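Local coordinates for Alr4995 protein (Nostoc sp., PDB 6LRF) that catalyses two successive steps of arginine breakdown, probably turning arginine into ornithine as an arginine dihydrolase and ornithine into proline as an ornithine cyclodeaminase, at residues L132-G137 against D143-L148; L181-G186 against R194-R199; S297-R302 against I351-V356; V335-P338 against V342-E345; K422-L427 against V560-R565. All blocks are in the same frame, centred on the assembly; numbering follows the deposited sequence.

Overall arrangement
Contacts 1, 2 and 4 are buried in strand-helix layers, whereas contact 3 is partly buried and contact 5, though largely buried, has two partly exposed arginines. Contacts 1 and 2 belong to the guanidino-group-modifying part and touch where Trp133 packs on Arg199. Contact 4 reaches the same mixed sheet as contact 1, and Ser336 probably hydrogen-bonds Asp143 between them. Helix 340-352 serves both contacts 3 and 4, whose centres lie about 16 Å apart. Chemistry follows place: contacts 2, 3 and 4 join their segments through apolar groups, contact 1 adds a histidine-to-carbonyl bond, and contact 5 lays one arginine over the stem of another.

Contact 1 of 5, residues L132-G137 against D143-L148; sequences LWAGYG and DSHPYL
His145 and Gly135 supply the polar link between helix 145-152 and strand 132-136. The imidazole gives its NE2 proton to Gly135 O at 3.0 Å, in a somewhat bent bond with an N-H...O angle of 141°. The oxygen lies almost in the ring plane, but the donor stands well above the carbonyl plane and not on a lone pair. At the other nitrogen, ND1 bonds Ser158 OG of strand 155-160; gripped at both nitrogens, the ring is held against turning.

A CH-pi contact comes next. Ala134 CB sits over the centre of one imidazole face, 3.5 Å from the centroid and only 12° off the normal. His145 reaches this place with CG beside its own backbone N (chi1 -65°), which extends the ring toward the strand. Tyr136 meets the same imidazole obliquely, its CD1 4.0 Å from His145 CE1, and its hydroxyl is bonded to Gly311 O.

Purely apolar contacts fill the other end. Leu132 CD2 touches Leu148 CD1 at 4.0 Å, the two side chains crossing at about a right angle, and Ala134 CB is 4.2 Å from that same Leu148 CD1.

Strand 132-136, helix 145-152 and the parallel strand 155-160 form a beta-alpha-beta unit, consistent with the alpha/beta-propeller architecture of the guanidino-group-modifying enzymes.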
# COMPACT_ATOMS: atom_id res chain seq x y z
N LEU B 132 -24.87 -12.29 -43.69
CA LEU B 132 -25.59 -12.45 -42.44
C LEU B 132 -24.67 -12.23 -41.24
O LEU B 132 -23.61 -12.86 -41.13
CB LEU B 132 -26.21 -13.86 -42.35
CG LEU B 132 -26.88 -14.18 -41.02
CD1 LEU B 132 -28.13 -13.35 -40.87
CD2 LEU B 132 -27.19 -15.67 -40.90
N TRP B 133 -25.07 -11.34 -40.34
CA TRP B 133 -24.41 -11.15 -39.07
C TRP B 133 -24.98 -12.12 -38.05
O TRP B 133 -26.17 -12.07 -37.78
CB TRP B 133 -24.61 -9.72 -38.55
CG TRP B 133 -24.12 -8.58 -39.44
CD1 TRP B 133 -24.89 -7.77 -40.25
CD2 TRP B 133 -22.78 -8.07 -39.53
NE1 TRP B 133 -24.10 -6.82 -40.85
CE2 TRP B 133 -22.80 -6.98 -40.43
CE3 TRP B 133 -21.56 -8.45 -38.95
CZ2 TRP B 133 -21.66 -6.26 -40.76
CZ3 TRP B 133 -20.42 -7.72 -39.27
CH2 TRP B 133 -20.48 -6.64 -40.17
N ALA B 134 -24.16 -12.99 -37.46
CA ALA B 134 -24.66 -13.92 -36.44
C ALA B 134 -23.97 -13.71 -35.10
O ALA B 134 -22.74 -13.72 -35.02
CB ALA B 134 -24.47 -15.36 -36.88
N GLY B 135 -24.76 -13.61 -34.04
CA GLY B 135 -24.22 -13.46 -32.69
C GLY B 135 -23.95 -14.77 -31.99
O GLY B 135 -24.50 -15.82 -32.34
N TYR B 136 -23.04 -14.74 -31.01
CA TYR B 136 -22.86 -15.87 -30.11
C TYR B 136 -22.34 -15.29 -28.81
O TYR B 136 -21.94 -14.13 -28.79
CB TYR B 136 -21.92 -16.95 -30.67
CG TYR B 136 -20.45 -16.57 -30.74
CD1 TYR B 136 -19.98 -15.72 -31.73
CD2 TYR B 136 -19.53 -17.06 -29.81
CE1 TYR B 136 -18.64 -15.37 -31.80
CE2 TYR B 136 -18.19 -16.72 -29.87
CZ TYR B 136 -17.74 -15.87 -30.87
OH TYR B 136 -16.40 -15.52 -30.94
N GLY B 137 -22.38 -16.07 -27.75
CA GLY B 137 -21.86 -15.62 -26.47
C GLY B 137 -22.77 -15.96 -25.30
O GLY B 137 -22.28 -16.17 -24.20
N ASP B 143 -21.12 -22.86 -33.00
CA ASP B 143 -21.23 -23.97 -33.95
C ASP B 143 -22.53 -23.97 -34.80
O ASP B 143 -22.64 -24.74 -35.75
CB ASP B 143 -21.12 -25.29 -33.20
CG ASP B 143 -19.68 -25.64 -32.86
OD1 ASP B 143 -18.76 -24.97 -33.39
OD2 ASP B 143 -19.47 -26.60 -32.08
N SER B 144 -23.52 -23.15 -34.46
CA SER B 144 -24.71 -23.07 -35.31
C SER B 144 -24.45 -22.28 -36.59
O SER B 144 -25.18 -22.41 -37.58
CB SER B 144 -25.89 -22.45 -34.55
OG SER B 144 -25.67 -21.06 -34.27
N HIS B 145 -23.39 -21.47 -36.60
CA HIS B 145 -23.20 -20.53 -37.69
C HIS B 145 -22.92 -21.21 -39.03
O HIS B 145 -23.44 -20.75 -40.06
CB HIS B 145 -22.10 -19.52 -37.32
CG HIS B 145 -22.47 -18.63 -36.17
ND1 HIS B 145 -21.70 -17.56 -35.76
CD2 HIS B 145 -23.55 -18.65 -35.35
CE1 HIS B 145 -22.29 -16.98 -34.73
NE2 HIS B 145 -23.41 -17.61 -34.47
N PRO B 146 -22.12 -22.29 -39.05
CA PRO B 146 -21.96 -22.97 -40.35
C PRO B 146 -23.26 -23.57 -40.93
O PRO B 146 -23.37 -23.72 -42.14
CB PRO B 146 -20.96 -24.09 -40.05
CG PRO B 146 -20.16 -23.56 -38.86
CD PRO B 146 -21.20 -22.84 -38.04
N TYR B 147 -24.20 -23.93 -40.07
CA TYR B 147 -25.49 -24.46 -40.51
C TYR B 147 -26.27 -23.36 -41.19
O TYR B 147 -26.91 -23.58 -42.23
CB TYR B 147 -26.28 -25.02 -39.33
CG TYR B 147 -25.77 -26.34 -38.80
CD1 TYR B 147 -26.24 -27.54 -39.29
CD2 TYR B 147 -24.82 -26.38 -37.77
CE1 TYR B 147 -25.77 -28.76 -38.79
CE2 TYR B 147 -24.35 -27.59 -37.27
CZ TYR B 147 -24.83 -28.77 -37.78
OH TYR B 147 -24.38 -29.97 -37.29
N LEU B 148 -26.22 -22.16 -40.61
CA LEU B 148 -26.93 -21.03 -41.16
C LEU B 148 -26.43 -20.75 -42.57
O LEU B 148 -27.20 -20.47 -43.49
CB LEU B 148 -26.73 -19.79 -40.30
CG LEU B 148 -27.05 -19.93 -38.82
CD1 LEU B 148 -26.87 -18.58 -38.16
CD2 LEU B 148 -28.47 -20.42 -38.66

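Contact 2 of 5, residues L181-G186 against R194-R199; sequences LLYYPG and RLIEMR
Ile196 sets its CG2 against both Leu181 and Tyr183 and its CD1 against Tyr183, joining helix 190-199 to strand 181-183 within a beta-alpha-beta unit whose second strand is 205-207. Its CG2 stands over one face of the Tyr183 ring, 4.2 Å from the centroid and 28° off the normal, a CH-pi contact. The same methyl touches Leu181 CD2 at 3.7 Å. Leu181 CD2 in turn lies over the same face, also offset from its centre, so leucine and isoleucine share it, while Pro185 CD lies on the opposite side. The other branch of Ile196 slides past the tyrosine and brings its CD1 to 3.8 Å from Tyr183 CE1. This division follows from chi1 of -70°, which sets CG2 anti to the backbone N and swings CG1 beside it.

Farther out, Phe173 of strand 173-175 touches Leu181, Tyr183 and Ile196 alike, and Leu159 adds to the cover of the isoleucine. The segments 181-183 and 194-199 run nearly antiparallel (161°), their axes 11.7 Å apart at closest approach. At the rim the end of Glu197, which also packs on Arg205, comes nearer the tyrosine, but its OE2 stays 4.4 Å from Tyr183 OH.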
# COMPACT_ATOMS: atom_id res chain seq x y z
N LEU B 181 -25.66 1.23 -40.15
CA LEU B 181 -25.61 0.28 -39.05
C LEU B 181 -25.77 1.00 -37.74
O LEU B 181 -24.94 1.84 -37.37
CB LEU B 181 -24.30 -0.51 -39.04
CG LEU B 181 -24.16 -1.33 -37.75
CD1 LEU B 181 -25.20 -2.45 -37.70
CD2 LEU B 181 -22.76 -1.91 -37.59
N LEU B 182 -26.84 0.67 -37.02
CA LEU B 182 -27.09 1.20 -35.70
C LEU B 182 -26.65 0.16 -34.68
O LEU B 182 -27.20 -0.94 -34.64
CB LEU B 182 -28.58 1.52 -35.54
CG LEU B 182 -29.06 2.06 -34.20
CD1 LEU B 182 -28.72 3.54 -34.10
CD2 LEU B 182 -30.56 1.82 -34.03
N TYR B 183 -25.63 0.48 -33.88
CA TYR B 183 -25.08 -0.52 -32.98
C TYR B 183 -24.42 0.11 -31.77
O TYR B 183 -24.10 1.30 -31.77
CB TYR B 183 -24.10 -1.44 -33.72
CG TYR B 183 -22.71 -0.89 -33.96
CD1 TYR B 183 -21.58 -1.54 -33.44
CD2 TYR B 183 -22.51 0.26 -34.69
CE1 TYR B 183 -20.29 -1.05 -33.66
CE2 TYR B 183 -21.23 0.76 -34.92
CZ TYR B 183 -20.13 0.11 -34.40
OH TYR B 183 -18.87 0.62 -34.63
N TYR B 184 -24.22 -0.71 -30.75
CA TYR B 184 -23.59 -0.28 -29.51
C TYR B 184 -22.27 -1.02 -29.29
O TYR B 184 -22.27 -2.14 -28.77
CB TYR B 184 -24.53 -0.53 -28.34
CG TYR B 184 -23.91 -0.26 -26.99
CD1 TYR B 184 -23.42 1.00 -26.67
CD2 TYR B 184 -23.80 -1.26 -26.04
CE1 TYR B 184 -22.85 1.26 -25.44
CE2 TYR B 184 -23.23 -1.02 -24.81
CZ TYR B 184 -22.76 0.25 -24.51
OH TYR B 184 -22.19 0.50 -23.29
N PRO B 185 -21.14 -0.39 -29.67
CA PRO B 185 -19.82 -1.03 -29.68
C PRO B 185 -19.41 -1.70 -28.37
O PRO B 185 -18.64 -2.66 -28.40
CB PRO B 185 -18.87 0.14 -30.00
CG PRO B 185 -19.72 1.11 -30.75
CD PRO B 185 -21.07 1.03 -30.09
N GLY B 186 -19.94 -1.23 -27.25
CA GLY B 186 -19.59 -1.81 -25.96
C GLY B 186 -20.16 -3.20 -25.74
O GLY B 186 -19.81 -3.89 -24.78
N ARG B 194 -13.53 -4.97 -34.51
CA ARG B 194 -12.62 -4.86 -35.64
C ARG B 194 -13.38 -5.30 -36.91
O ARG B 194 -13.28 -4.64 -37.96
CB ARG B 194 -11.37 -5.72 -35.41
CG ARG B 194 -10.02 -5.02 -35.58
CD ARG B 194 -8.84 -5.98 -35.24
NE ARG B 194 -8.88 -6.38 -33.83
CZ ARG B 194 -8.54 -7.58 -33.36
NH1 ARG B 194 -8.12 -8.53 -34.20
NH2 ARG B 194 -8.62 -7.84 -32.06
N LEU B 195 -14.14 -6.39 -36.82
CA LEU B 195 -14.84 -6.93 -37.99
C LEU B 195 -15.88 -5.95 -38.52
O LEU B 195 -16.01 -5.77 -39.72
CB LEU B 195 -15.51 -8.27 -37.67
CG LEU B 195 -16.29 -8.96 -38.80
CD1 LEU B 195 -15.41 -9.19 -40.04
CD2 LEU B 195 -16.87 -10.28 -38.30
N ILE B 196 -16.63 -5.35 -37.59
CA ILE B 196 -17.66 -4.38 -37.93
C ILE B 196 -17.05 -3.20 -38.66
O ILE B 196 -17.60 -2.68 -39.65
CB ILE B 196 -18.39 -3.88 -36.66
CG1 ILE B 196 -19.25 -5.00 -36.07
CG2 ILE B 196 -19.23 -2.67 -36.97
CD1 ILE B 196 -19.83 -4.67 -34.70
N GLU B 197 -15.89 -2.78 -38.17
CA GLU B 197 -15.26 -1.59 -38.70
C GLU B 197 -14.63 -1.88 -40.07
O GLU B 197 -14.53 -0.97 -40.89
CB GLU B 197 -14.25 -1.04 -37.68
CG GLU B 197 -14.94 -0.39 -36.46
CD GLU B 197 -14.06 -0.30 -35.21
OE1 GLU B 197 -12.84 -0.49 -35.33
OE2 GLU B 197 -14.58 -0.04 -34.11
N MSE B 198 -14.27 -3.13 -40.35
CA MSE B 198 -13.78 -3.48 -41.69
C MSE B 198 -14.91 -3.59 -42.73
O MSE B 198 -14.69 -3.35 -43.92
CB MSE B 198 -13.00 -4.80 -41.67
CG MSE B 198 -11.57 -4.67 -41.16
SE MSE B 198 -10.60 -6.37 -41.19
CE MSE B 198 -11.69 -7.39 -39.95
N ARG B 199 -16.12 -3.94 -42.29
CA ARG B 199 -17.22 -4.22 -43.22
C ARG B 199 -18.14 -3.02 -43.41
O ARG B 199 -18.88 -2.93 -44.40
CB ARG B 199 -18.04 -5.41 -42.72
CG ARG B 199 -17.27 -6.72 -42.73
CD ARG B 199 -17.21 -7.27 -44.12
NE ARG B 199 -16.56 -8.58 -44.18
CZ ARG B 199 -16.98 -9.56 -44.97
NH1 ARG B 199 -18.06 -9.38 -45.74
NH2 ARG B 199 -16.34 -10.72 -45.00

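Contact 3 of 5, residues S297-R302 against I351-V356; sequences SGLINR and IDLGAV
Gly298 O is gripped by the first turn of helix 299-310. Arg302 N bonds it at 2.9 Å, Asn301 N adds a weak bond at 3.1 Å, and the side chain of Arg302 returns to the same oxygen through a weak 3.5 Å bond from its NE to Gly298 O. That last bond depends on the bend at chi3 (-69°), which folds the guanidinium back along the helix with Gly298 O at its edge, in the guanidinium plane. Just before, Ser297 OG accepts from Leu299 N at 3.3 Å, making an ST turn, and is itself linked to His293 O.

Gly298, with positive phi, follows helix 294-297 and takes the N-cap position of helix 299-310. The partner segment is a helix end too: Gly354, also with positive phi, finishes helix 340-352 in a Schellman motif. The two helices, both in the LOR/SDH region, meet through leucines at these ends. Leu299 CD1 comes to 3.9 Å from Leu353 CG as the side chains slide past each other in opposite directions. Leu353 CD2 lies across the Arg302 backbone, 4.1 Å from Arg302 C.

Farther along helix 299-310, Leu353 also rests on Ala303 and Met306, and its carbonyl receives Arg449 NH2. The other flank of the first turn faces a neighbouring subunit, where Ile300 packs on Leu295 of that second chain.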
# COMPACT_ATOMS: atom_id res chain seq x y z
N SER B 297 -5.36 -31.76 -11.55
CA SER B 297 -4.45 -30.65 -11.81
C SER B 297 -5.22 -29.43 -12.30
O SER B 297 -4.71 -28.30 -12.27
CB SER B 297 -3.38 -31.04 -12.82
OG SER B 297 -3.95 -31.35 -14.08
N GLY B 298 -6.46 -29.65 -12.74
CA GLY B 298 -7.27 -28.59 -13.33
C GLY B 298 -6.75 -28.17 -14.70
O GLY B 298 -7.13 -27.12 -15.23
N LEU B 299 -5.87 -28.99 -15.27
CA LEU B 299 -5.33 -28.75 -16.60
C LEU B 299 -6.46 -28.65 -17.63
O LEU B 299 -6.52 -27.71 -18.42
CB LEU B 299 -4.34 -29.85 -16.99
CG LEU B 299 -3.49 -29.65 -18.24
CD1 LEU B 299 -2.77 -28.32 -18.18
CD2 LEU B 299 -2.49 -30.79 -18.36
N ILE B 300 -7.37 -29.63 -17.61
CA ILE B 300 -8.50 -29.64 -18.53
C ILE B 300 -9.30 -28.35 -18.38
O ILE B 300 -9.74 -27.76 -19.36
CB ILE B 300 -9.42 -30.89 -18.32
CG1 ILE B 300 -10.56 -30.90 -19.33
CG2 ILE B 300 -9.97 -30.96 -16.90
CD1 ILE B 300 -10.11 -31.11 -20.74
N ASN B 301 -9.42 -27.90 -17.14
CA ASN B 301 -10.29 -26.79 -16.79
C ASN B 301 -9.65 -25.47 -17.25
O ASN B 301 -10.34 -24.57 -17.74
CB ASN B 301 -10.59 -26.83 -15.27
CG ASN B 301 -11.03 -25.49 -14.72
OD1 ASN B 301 -11.97 -24.87 -15.23
ND2 ASN B 301 -10.36 -25.04 -13.65
N ARG B 302 -8.33 -25.36 -17.13
CA ARG B 302 -7.63 -24.19 -17.63
C ARG B 302 -7.69 -24.09 -19.16
O ARG B 302 -7.81 -23.01 -19.71
CB ARG B 302 -6.18 -24.19 -17.16
CG ARG B 302 -5.98 -23.65 -15.75
CD ARG B 302 -4.54 -23.84 -15.28
NE ARG B 302 -4.23 -25.25 -15.06
CZ ARG B 302 -3.06 -25.71 -14.61
NH1 ARG B 302 -2.88 -27.01 -14.44
NH2 ARG B 302 -2.08 -24.86 -14.31
N ILE B 351 -1.05 -24.96 -26.94
CA ILE B 351 0.25 -25.56 -27.19
C ILE B 351 1.09 -25.58 -25.90
O ILE B 351 1.72 -26.59 -25.56
CB ILE B 351 0.99 -24.82 -28.32
CG1 ILE B 351 0.45 -25.28 -29.68
CG2 ILE B 351 2.49 -25.10 -28.28
CD1 ILE B 351 0.92 -24.42 -30.84
N ASP B 352 1.07 -24.47 -25.16
CA ASP B 352 1.77 -24.39 -23.87
C ASP B 352 1.24 -25.35 -22.81
O ASP B 352 1.98 -25.79 -21.93
CB ASP B 352 1.69 -22.96 -23.35
CG ASP B 352 2.41 -21.99 -24.25
OD1 ASP B 352 1.97 -20.82 -24.34
OD2 ASP B 352 3.42 -22.40 -24.87
N LEU B 353 -0.04 -25.68 -22.87
CA LEU B 353 -0.60 -26.64 -21.93
C LEU B 353 -0.30 -28.07 -22.36
O LEU B 353 -0.66 -29.02 -21.67
CB LEU B 353 -2.11 -26.45 -21.78
CG LEU B 353 -2.60 -25.41 -20.77
CD1 LEU B 353 -1.90 -24.10 -20.97
CD2 LEU B 353 -4.11 -25.24 -20.91
N GLY B 354 0.35 -28.23 -23.51
CA GLY B 354 0.69 -29.55 -23.98
C GLY B 354 -0.38 -30.21 -24.84
O GLY B 354 -0.36 -31.43 -25.03
N ALA B 355 -1.33 -29.42 -25.34
CA ALA B 355 -2.30 -29.94 -26.30
C ALA B 355 -1.55 -30.38 -27.56
O ALA B 355 -0.64 -29.69 -28.03
CB ALA B 355 -3.35 -28.89 -26.64
N VAL B 356 -1.92 -31.54 -28.09
CA VAL B 356 -1.27 -32.05 -29.29
C VAL B 356 -2.32 -32.45 -30.30
O VAL B 356 -3.53 -32.47 -30.00
CB VAL B 356 -0.36 -33.27 -28.99
CG1 VAL B 356 0.74 -32.90 -27.97
CG2 VAL B 356 -1.19 -34.44 -28.50

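Contact 4 of 5, residues V335-P338 against V342-E345; sequences VSAP and VMEE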
# COMPACT_ATOMS: atom_id res chain seq x y z
N VAL B 335 -12.40 -27.96 -30.63
CA VAL B 335 -12.31 -26.52 -30.41
C VAL B 335 -12.87 -25.80 -31.63
O VAL B 335 -12.54 -26.16 -32.75
CB VAL B 335 -10.85 -26.07 -30.20
CG1 VAL B 335 -10.80 -24.59 -29.84
CG2 VAL B 335 -10.17 -26.92 -29.13
N SER B 336 -13.72 -24.80 -31.42
CA SER B 336 -14.19 -23.96 -32.53
C SER B 336 -13.81 -22.52 -32.30
O SER B 336 -13.76 -22.05 -31.15
CB SER B 336 -15.71 -24.06 -32.71
OG SER B 336 -16.12 -25.40 -32.95
N ALA B 337 -13.56 -21.82 -33.40
CA ALA B 337 -13.23 -20.40 -33.38
C ALA B 337 -13.98 -19.68 -34.50
O ALA B 337 -14.30 -20.29 -35.51
CB ALA B 337 -11.72 -20.20 -33.54
N PRO B 338 -14.27 -18.39 -34.32
CA PRO B 338 -15.05 -17.65 -35.32
C PRO B 338 -14.24 -17.28 -36.57
O PRO B 338 -14.81 -16.89 -37.60
CB PRO B 338 -15.50 -16.40 -34.55
CG PRO B 338 -14.37 -16.19 -33.53
CD PRO B 338 -14.01 -17.58 -33.11
N VAL B 342 -8.54 -15.99 -34.55
CA VAL B 342 -8.88 -16.34 -33.16
C VAL B 342 -8.45 -17.78 -32.87
O VAL B 342 -7.96 -18.09 -31.77
CB VAL B 342 -10.39 -16.15 -32.87
CG1 VAL B 342 -10.75 -16.71 -31.49
CG2 VAL B 342 -10.78 -14.67 -32.97
N MSE B 343 -8.60 -18.66 -33.86
CA MSE B 343 -8.13 -20.04 -33.75
C MSE B 343 -6.61 -20.11 -33.45
O MSE B 343 -6.17 -20.92 -32.64
CB MSE B 343 -8.43 -20.83 -35.03
CG MSE B 343 -7.95 -22.28 -34.96
SE MSE B 343 -8.81 -23.32 -33.47
CE MSE B 343 -10.40 -24.02 -34.44
N GLU B 344 -5.83 -19.27 -34.11
CA GLU B 344 -4.39 -19.24 -33.88
C GLU B 344 -4.07 -18.79 -32.46
O GLU B 344 -3.14 -19.30 -31.81
CB GLU B 344 -3.71 -18.30 -34.86
CG GLU B 344 -3.77 -18.76 -36.30
CD GLU B 344 -3.04 -17.81 -37.22
OE1 GLU B 344 -3.48 -16.64 -37.37
OE2 GLU B 344 -2.00 -18.23 -37.77
N GLU B 345 -4.83 -17.82 -31.97
CA GLU B 345 -4.63 -17.34 -30.63
C GLU B 345 -4.90 -18.46 -29.61
O GLU B 345 -4.13 -18.67 -28.66
CB GLU B 345 -5.52 -16.13 -30.37
CG GLU B 345 -5.20 -15.39 -29.09
CD GLU B 345 -4.29 -14.18 -29.30
OE1 GLU B 345 -4.44 -13.46 -30.32
OE2 GLU B 345 -3.42 -13.96 -28.42
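Met343, present as selenomethionine, starts against Ala337: the two CB atoms are 3.7 Å apart, and the alanine methyl also presses on the helix backbone, 3.5 Å from Met343 N. From CB the chain leaves with CG anti to the backbone N (chi1 -180°), then bends at chi2 (60°) and again at chi3 (90°), which turns it along the strand. Its selenium passes Val335 CG1 at 4.3 Å. The end methyl CE then settles over the strand backbone, 3.5 Å from Val335 O and 4.2 Å from Ser336 CA.

Strand 329-337 and helix 340-352 are consecutive in the chain, joined by a tight strand-to-helix turn, so the helix folds straight back onto the sheet face that its own strand helps to build. Val335 and Ala337 point toward the helix. Ser336, between them, points away, its OG bonded to Asp143 and Ser285.

Beyond the strand, Pro338 crosses Val342 at about a right angle. Its CD lies 3.7 Å from Val342 CG1, and its CG lies 3.9 Å from Val342 CG2. With a serine here CG and CD would be gone, and Val342 CG2 would probably lose its proline neighbour and CG1 its closer one, opening a gap at the turn. On its other flank Pro338 packs against Tyr136, while Val342 N is bonded by Ser339 OG within the turn.

Contact 5 of 5, residues K422-L427 against V560-R565; sequences KILRDL and VINTIR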
# COMPACT_ATOMS: atom_id res chain seq x y z
N LYS B 422 14.93 -16.59 -32.11
CA LYS B 422 15.64 -15.33 -32.34
C LYS B 422 14.71 -14.18 -32.04
O LYS B 422 13.53 -14.23 -32.40
CB LYS B 422 16.13 -15.22 -33.78
CG LYS B 422 17.28 -16.14 -34.17
CD LYS B 422 17.62 -15.90 -35.63
CE LYS B 422 19.09 -16.03 -35.94
NZ LYS B 422 19.44 -15.20 -37.16
N ILE B 423 15.22 -13.14 -31.41
CA ILE B 423 14.44 -11.91 -31.26
C ILE B 423 14.32 -11.22 -32.61
O ILE B 423 15.16 -11.42 -33.48
CB ILE B 423 15.05 -10.95 -30.22
CG1 ILE B 423 16.47 -10.56 -30.66
CG2 ILE B 423 15.04 -11.60 -28.82
CD1 ILE B 423 17.13 -9.52 -29.76
N LEU B 424 13.27 -10.42 -32.79
CA LEU B 424 12.91 -9.90 -34.10
C LEU B 424 14.05 -9.15 -34.78
O LEU B 424 14.31 -9.36 -35.96
CB LEU B 424 11.70 -8.97 -33.99
CG LEU B 424 10.39 -9.59 -33.51
CD1 LEU B 424 9.29 -8.53 -33.44
CD2 LEU B 424 9.96 -10.73 -34.40
N ARG B 425 14.71 -8.26 -34.04
CA ARG B 425 15.73 -7.40 -34.65
C ARG B 425 16.96 -8.19 -35.12
O ARG B 425 17.76 -7.67 -35.90
CB ARG B 425 16.16 -6.29 -33.68
CG ARG B 425 16.88 -6.76 -32.42
CD ARG B 425 17.48 -5.57 -31.68
NE ARG B 425 18.26 -5.95 -30.50
CZ ARG B 425 17.79 -5.87 -29.26
NH1 ARG B 425 16.56 -5.44 -29.06
NH2 ARG B 425 18.54 -6.22 -28.22
N ASP B 426 17.11 -9.43 -34.67
CA ASP B 426 18.24 -10.27 -35.11
C ASP B 426 17.94 -11.15 -36.32
O ASP B 426 18.79 -11.94 -36.74
CB ASP B 426 18.73 -11.18 -33.98
CG ASP B 426 19.36 -10.41 -32.83
OD1 ASP B 426 19.79 -9.25 -33.02
OD2 ASP B 426 19.44 -10.98 -31.72
N LEU B 427 16.72 -11.06 -36.87
CA LEU B 427 16.38 -11.87 -38.04
C LEU B 427 17.08 -11.30 -39.27
O LEU B 427 17.18 -10.09 -39.43
CB LEU B 427 14.87 -11.91 -38.26
CG LEU B 427 14.03 -12.62 -37.20
CD1 LEU B 427 12.54 -12.38 -37.44
CD2 LEU B 427 14.34 -14.10 -37.19
N VAL B 560 2.27 -5.87 -33.24
CA VAL B 560 2.34 -4.43 -33.39
C VAL B 560 3.79 -3.99 -33.56
O VAL B 560 4.10 -3.14 -34.40
CB VAL B 560 1.71 -3.69 -32.19
CG1 VAL B 560 2.11 -2.21 -32.17
CG2 VAL B 560 0.19 -3.86 -32.21
N ILE B 561 4.69 -4.57 -32.76
CA ILE B 561 6.09 -4.18 -32.82
C ILE B 561 6.66 -4.54 -34.18
O ILE B 561 7.29 -3.70 -34.84
CB ILE B 561 6.90 -4.84 -31.70
CG1 ILE B 561 6.48 -4.22 -30.35
CG2 ILE B 561 8.41 -4.68 -31.96
CD1 ILE B 561 7.09 -4.90 -29.12
N ASN B 562 6.42 -5.77 -34.62
CA ASN B 562 6.86 -6.20 -35.94
C ASN B 562 6.30 -5.35 -37.09
O ASN B 562 7.00 -5.04 -38.05
CB ASN B 562 6.46 -7.66 -36.17
CG ASN B 562 7.22 -8.27 -37.30
OD1 ASN B 562 8.45 -8.35 -37.25
ND2 ASN B 562 6.51 -8.71 -38.35
N THR B 563 5.04 -4.96 -36.99
CA THR B 563 4.42 -4.16 -38.04
C THR B 563 5.05 -2.77 -38.14
O THR B 563 5.32 -2.27 -39.24
CB THR B 563 2.89 -4.05 -37.80
OG1 THR B 563 2.33 -5.37 -37.83
CG2 THR B 563 2.22 -3.20 -38.85
N ILE B 564 5.28 -2.12 -37.00
CA ILE B 564 5.92 -0.81 -37.03
C ILE B 564 7.36 -0.92 -37.56
O ILE B 564 7.79 -0.10 -38.35
CB ILE B 564 5.91 -0.12 -35.64
CG1 ILE B 564 4.48 -0.05 -35.08
CG2 ILE B 564 6.48 1.30 -35.73
CD1 ILE B 564 3.48 0.63 -36.02
N ARG B 565 8.09 -1.96 -37.13
CA ARG B 565 9.44 -2.17 -37.65
C ARG B 565 9.38 -2.36 -39.18
O ARG B 565 10.24 -1.85 -39.90
CB ARG B 565 10.13 -3.35 -36.95
CG ARG B 565 10.45 -3.11 -35.46
CD ARG B 565 11.18 -4.29 -34.83
NE ARG B 565 12.47 -4.53 -35.49
CZ ARG B 565 13.61 -3.93 -35.15
NH1 ARG B 565 13.63 -3.07 -34.13
NH2 ARG B 565 14.72 -4.18 -35.83
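Helix 554-567 of the Rossmann-fold region meets, through Ile561, Asn562 and Arg565, the short 3-10 turn that follows strand 416-422. Leu424 carries the apolar part. Its CD1 touches Ile561 CG2 at 4.2 Å and lies 3.9 Å from Asn562 OD1, the leucine and asparagine side chains crossing at about a right angle. That oxygen has its own partner in Ala376 N, so the leucine lies against an already bonded amide.

Beside it, the guanidinium of Arg565 offers a face to the stem of Arg425, with NH2 3.3 Å from Arg425 CB. A bend at chi3 (61°) turns the group into this position, where NE bonds Gly374 O and NH1 bonds Pro605 O, fixing its rotation. A leucine in its place would probably leave both carbonyls without this donor and strip Arg425 CB of the flat group lying against it.

Arg425 is extended from CG to NE and carries its own charge elsewhere: NH1 bonds Gly604 O, and NH2 bonds Gln617 of a third subunit. The like charges thus stay apart, Arg425 NH1 lying 6.3 Å from Arg565 NH1. Within the turn, Leu427 N bonds Leu424 O at 3.1 Å.

The arrangement joins the loop of a mostly antiparallel sheet to a helix of the Rossmann fold, whose parallel sheet of six strands has the characteristic 3-2-1-4-5-6 order.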